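Local atomic coordinates of alanine racemase (PDB entry 3HUR), a protein that belongs to the alanine racemase family, pairing an N-terminal domain of the TIM-barrel type with a mainly beta C-terminal domain. Residues Gln227-Asn236 against Asp341-Glu349. Numbering follows the deposited sequence.
With SO4 (sulfate ion), chain B.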
loop_
_atom_site.group_PDB
_atom_site.type_symbol
_atom_site.label_atom_id
_atom_site.label_comp_id
_atom_site.label_asym_id
_atom_site.label_seq_id
_atom_site.Cartn_x
_atom_site.Cartn_y
_atom_site.Cartn_z
ATOM N N GLN A 227 9.623 -26.142 1.418
ATOM C CA GLN A 227 9.782 -24.870 2.083
ATOM C C GLN A 227 10.794 -24.874 3.179
ATOM O O GLN A 227 11.335 -23.804 3.521
ATOM C CB GLN A 227 8.531 -24.443 2.767
ATOM C CG GLN A 227 7.428 -24.058 1.931
ATOM C CD GLN A 227 6.403 -23.282 2.746
ATOM O OE1 GLN A 227 5.223 -23.626 2.752
ATOM N NE2 GLN A 227 6.853 -22.217 3.425
ATOM N N LEU A 228 11.024 -26.023 3.789
ATOM C CA LEU A 228 11.924 -26.060 4.921
ATOM C C LEU A 228 13.368 -25.907 4.487
ATOM O O LEU A 228 14.272 -25.767 5.345
ATOM C CB LEU A 228 11.782 -27.376 5.710
ATOM C CG LEU A 228 12.412 -28.671 5.154
ATOM C CD1 LEU A 228 13.906 -28.717 5.271
ATOM C CD2 LEU A 228 11.812 -29.854 5.922
ATOM N N ILE A 229 13.617 -26.019 3.187
ATOM C CA ILE A 229 14.982 -25.881 2.706
ATOM C C ILE A 229 15.567 -24.523 3.082
ATOM O O ILE A 229 16.737 -24.414 3.378
ATOM C CB ILE A 229 15.059 -26.020 1.201
ATOM C CG1 ILE A 229 14.785 -27.492 0.794
ATOM C CG2 ILE A 229 16.399 -25.561 0.769
ATOM C CD1 ILE A 229 14.579 -27.751 -0.739
ATOM N N SER A 230 14.733 -23.493 3.070
ATOM C CA SER A 230 15.191 -22.143 3.331
ATOM C C SER A 230 15.441 -21.889 4.794
ATOM O O SER A 230 16.049 -20.871 5.153
ATOM C CB SER A 230 14.173 -21.147 2.833
ATOM O OG SER A 230 13.049 -21.063 3.684
ATOM N N GLY A 231 14.979 -22.799 5.645
ATOM C CA GLY A 231 15.197 -22.674 7.083
ATOM C C GLY A 231 14.079 -21.949 7.826
ATOM O O GLY A 231 14.180 -21.662 9.034
ATOM N N VAL A 232 13.011 -21.617 7.123
ATOM C CA VAL A 232 11.903 -20.978 7.804
ATOM C C VAL A 232 11.046 -22.023 8.532
ATOM O O VAL A 232 11.135 -23.222 8.250
ATOM C CB VAL A 232 10.952 -20.220 6.830
ATOM C CG1 VAL A 232 11.703 -19.170 6.054
ATOM C CG2 VAL A 232 10.193 -21.192 5.935
ATOM N N ASN A 233 10.180 -21.523 9.424
ATOM C CA ASN A 233 9.128 -22.301 10.054
ATOM C C ASN A 233 7.936 -22.497 9.146
ATOM O O ASN A 233 7.133 -21.612 8.988
ATOM C CB ASN A 233 8.653 -21.606 11.333
ATOM C CG ASN A 233 7.889 -22.546 12.258
ATOM O OD1 ASN A 233 8.105 -22.535 13.477
ATOM N ND2 ASN A 233 7.038 -23.399 11.683
ATOM N N VAL A 234 7.789 -23.687 8.595
ATOM C CA VAL A 234 6.637 -24.035 7.725
ATOM C C VAL A 234 5.178 -23.910 8.310
ATOM O O VAL A 234 4.213 -23.808 7.560
ATOM C CB VAL A 234 6.905 -25.453 7.156
ATOM C CG1 VAL A 234 5.645 -26.096 6.512
ATOM C CG2 VAL A 234 8.058 -25.347 6.143
ATOM N N SER A 235 5.035 -23.880 9.632
ATOM C CA SER A 235 3.713 -23.854 10.304
ATOM C C SER A 235 3.061 -22.470 10.452
ATOM O O SER A 235 1.970 -22.364 11.019
ATOM C CB SER A 235 3.860 -24.451 11.702
ATOM O OG SER A 235 4.546 -23.558 12.557
ATOM N N ASN A 236 3.722 -21.428 9.925
ATOM C CA ASN A 236 3.397 -20.000 10.159
ATOM C C ASN A 236 2.925 -19.636 11.557
ATOM O O ASN A 236 1.807 -19.212 11.756
ATOM C CB ASN A 236 2.540 -19.353 9.035
ATOM C CG ASN A 236 1.142 -19.914 8.913
ATOM O OD1 ASN A 236 0.812 -20.575 7.912
ATOM N ND2 ASN A 236 0.275 -19.595 9.880
ATOM N N ASP A 341 10.684 -11.489 12.875
ATOM C CA ASP A 341 10.417 -12.922 13.070
ATOM C C ASP A 341 11.285 -13.789 12.127
ATOM O O ASP A 341 10.949 -14.012 10.951
ATOM C CB ASP A 341 8.913 -13.186 12.828
ATOM C CG ASP A 341 8.541 -14.681 12.895
ATOM O OD1 ASP A 341 9.354 -15.485 13.433
ATOM O OD2 ASP A 341 7.445 -15.038 12.372
ATOM N N GLY A 342 12.385 -14.304 12.675
ATOM C CA GLY A 342 13.379 -15.096 11.920
ATOM C C GLY A 342 12.805 -16.238 11.092
ATOM O O GLY A 342 13.275 -16.507 9.978
ATOM N N GLY A 343 11.774 -16.891 11.620
ATOM C CA GLY A 343 11.157 -18.003 10.939
ATOM C C GLY A 343 10.021 -17.648 9.981
ATOM O O GLY A 343 9.313 -18.560 9.499
ATOM N N GLU A 344 9.825 -16.354 9.714
ATOM C CA GLU A 344 8.692 -15.907 8.902
ATOM C C GLU A 344 8.805 -16.468 7.494
ATOM O O GLU A 344 9.884 -16.632 6.972
ATOM C CB GLU A 344 8.585 -14.349 8.853
ATOM C CG GLU A 344 7.437 -13.844 7.934
ATOM C CD GLU A 344 7.192 -12.357 7.957
ATOM O OE1 GLU A 344 7.916 -11.627 8.660
ATOM O OE2 GLU A 344 6.260 -11.899 7.250
ATOM N N GLN A 345 7.667 -16.755 6.881
ATOM C CA GLN A 345 7.650 -17.301 5.522
ATOM C C GLN A 345 8.265 -16.307 4.485
ATOM O O GLN A 345 8.196 -15.114 4.654
ATOM C CB GLN A 345 6.227 -17.642 5.051
ATOM C CG GLN A 345 5.281 -18.252 6.063
ATOM C CD GLN A 345 5.453 -19.761 6.236
ATOM O OE1 GLN A 345 4.666 -20.554 5.698
ATOM N NE2 GLN A 345 6.491 -20.154 6.973
ATOM N N ILE A 346 8.833 -16.861 3.414
ATOM C CA ILE A 346 9.349 -16.072 2.324
ATOM C C ILE A 346 8.563 -16.309 1.060
ATOM O O ILE A 346 8.866 -15.715 0.041
ATOM C CB ILE A 346 10.835 -16.266 2.128
ATOM C CG1 ILE A 346 11.175 -17.728 1.826
ATOM C CG2 ILE A 346 11.564 -15.776 3.331
ATOM C CD1 ILE A 346 12.606 -17.968 1.480
ATOM N N THR A 347 7.498 -17.114 1.154
ATOM C CA THR A 347 6.583 -17.354 0.021
ATOM C C THR A 347 5.164 -17.344 0.480
ATOM O O THR A 347 4.892 -17.593 1.633
ATOM C CB THR A 347 6.823 -18.719 -0.647
ATOM O OG1 THR A 347 7.046 -19.685 0.365
ATOM C CG2 THR A 347 8.037 -18.719 -1.543
ATOM N N VAL A 348 4.260 -17.072 -0.453
ATOM C CA VAL A 348 2.836 -17.153 -0.251
ATOM C C VAL A 348 2.307 -18.044 -1.380
ATOM O O VAL A 348 2.769 -17.956 -2.497
ATOM C CB VAL A 348 2.123 -15.739 -0.265
ATOM C CG1 VAL A 348 2.401 -14.967 -1.584
ATOM C CG2 VAL A 348 0.580 -15.836 -0.060
ATOM N N GLU A 349 1.326 -18.876 -1.062
ATOM C CA GLU A 349 0.644 -19.739 -2.011
ATOM C C GLU A 349 -0.848 -19.423 -2.144
ATOM O O GLU A 349 -1.512 -19.193 -1.168
ATOM C CB GLU A 349 0.772 -21.173 -1.523
ATOM C CG GLU A 349 0.157 -22.225 -2.449
ATOM C CD GLU A 349 0.842 -23.565 -2.290
ATOM O OE1 GLU A 349 1.483 -23.757 -1.228
ATOM O OE2 GLU A 349 0.786 -24.389 -3.221
HETATM S S SO4 B . 6.370 -28.586 1.274
HETATM O O1 SO4 B . 6.519 -27.153 1.274
HETATM O O2 SO4 B . 5.188 -29.035 1.964
HETATM O O3 SO4 B . 6.152 -29.017 -0.075
HETATM O O4 SO4 B . 7.573 -29.047 1.949
HETATM O O HOH W 1 8.389 -20.094 2.561
#
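A single direct hydrogen bond between backbones joins the two loops: the N-H of N233 reaches the carbonyl O of G343 at 3.1 Å through a bent N-H...O bond, the donor tilted 16° from the carbonyl plane. G343 supplies this acceptor from the type I turn D341–E344, and the two backbones come closest here, at V232 and G343.

Farther along the interface the polar side chains of Q345, Q227 and T347 gather. Q345 bends at its second torsion (chi2 -82°), which folds its amide over towards 227-236 and brings NE2 within 2.6 Å of the N233 carbonyl O. Q227 instead runs out extended from CG and meets Q345 at about a right angle, the two amide planes 58° apart. A water lies beside Q227 and bridges the segments, 2.6 Å from OG1 of T347 and bonded weakly to NE2 of Q227 and the N-H of I346. On the side of Q227 away from 341-349, its backbone N-H points almost straight at O1 of a sulfate ion, which S206 also binds.

Van der Waals contacts complete the interface. CG1 of V232 packs against the carbonyl O of E344 (3.3 Å) and lies at a longer 4.4 Å from CG2 of I346, while the end of the isoleucine, CD1, touches CB of S230 at 3.8 Å. Both V232 and I346 also pack on F251 of strand 251-263.

The arrangement is a loop-to-loop junction between the two domains of the alanine racemase fold: the connection following barrel strand 222-223 meets the turn leading into C-terminal-domain strand 347-353.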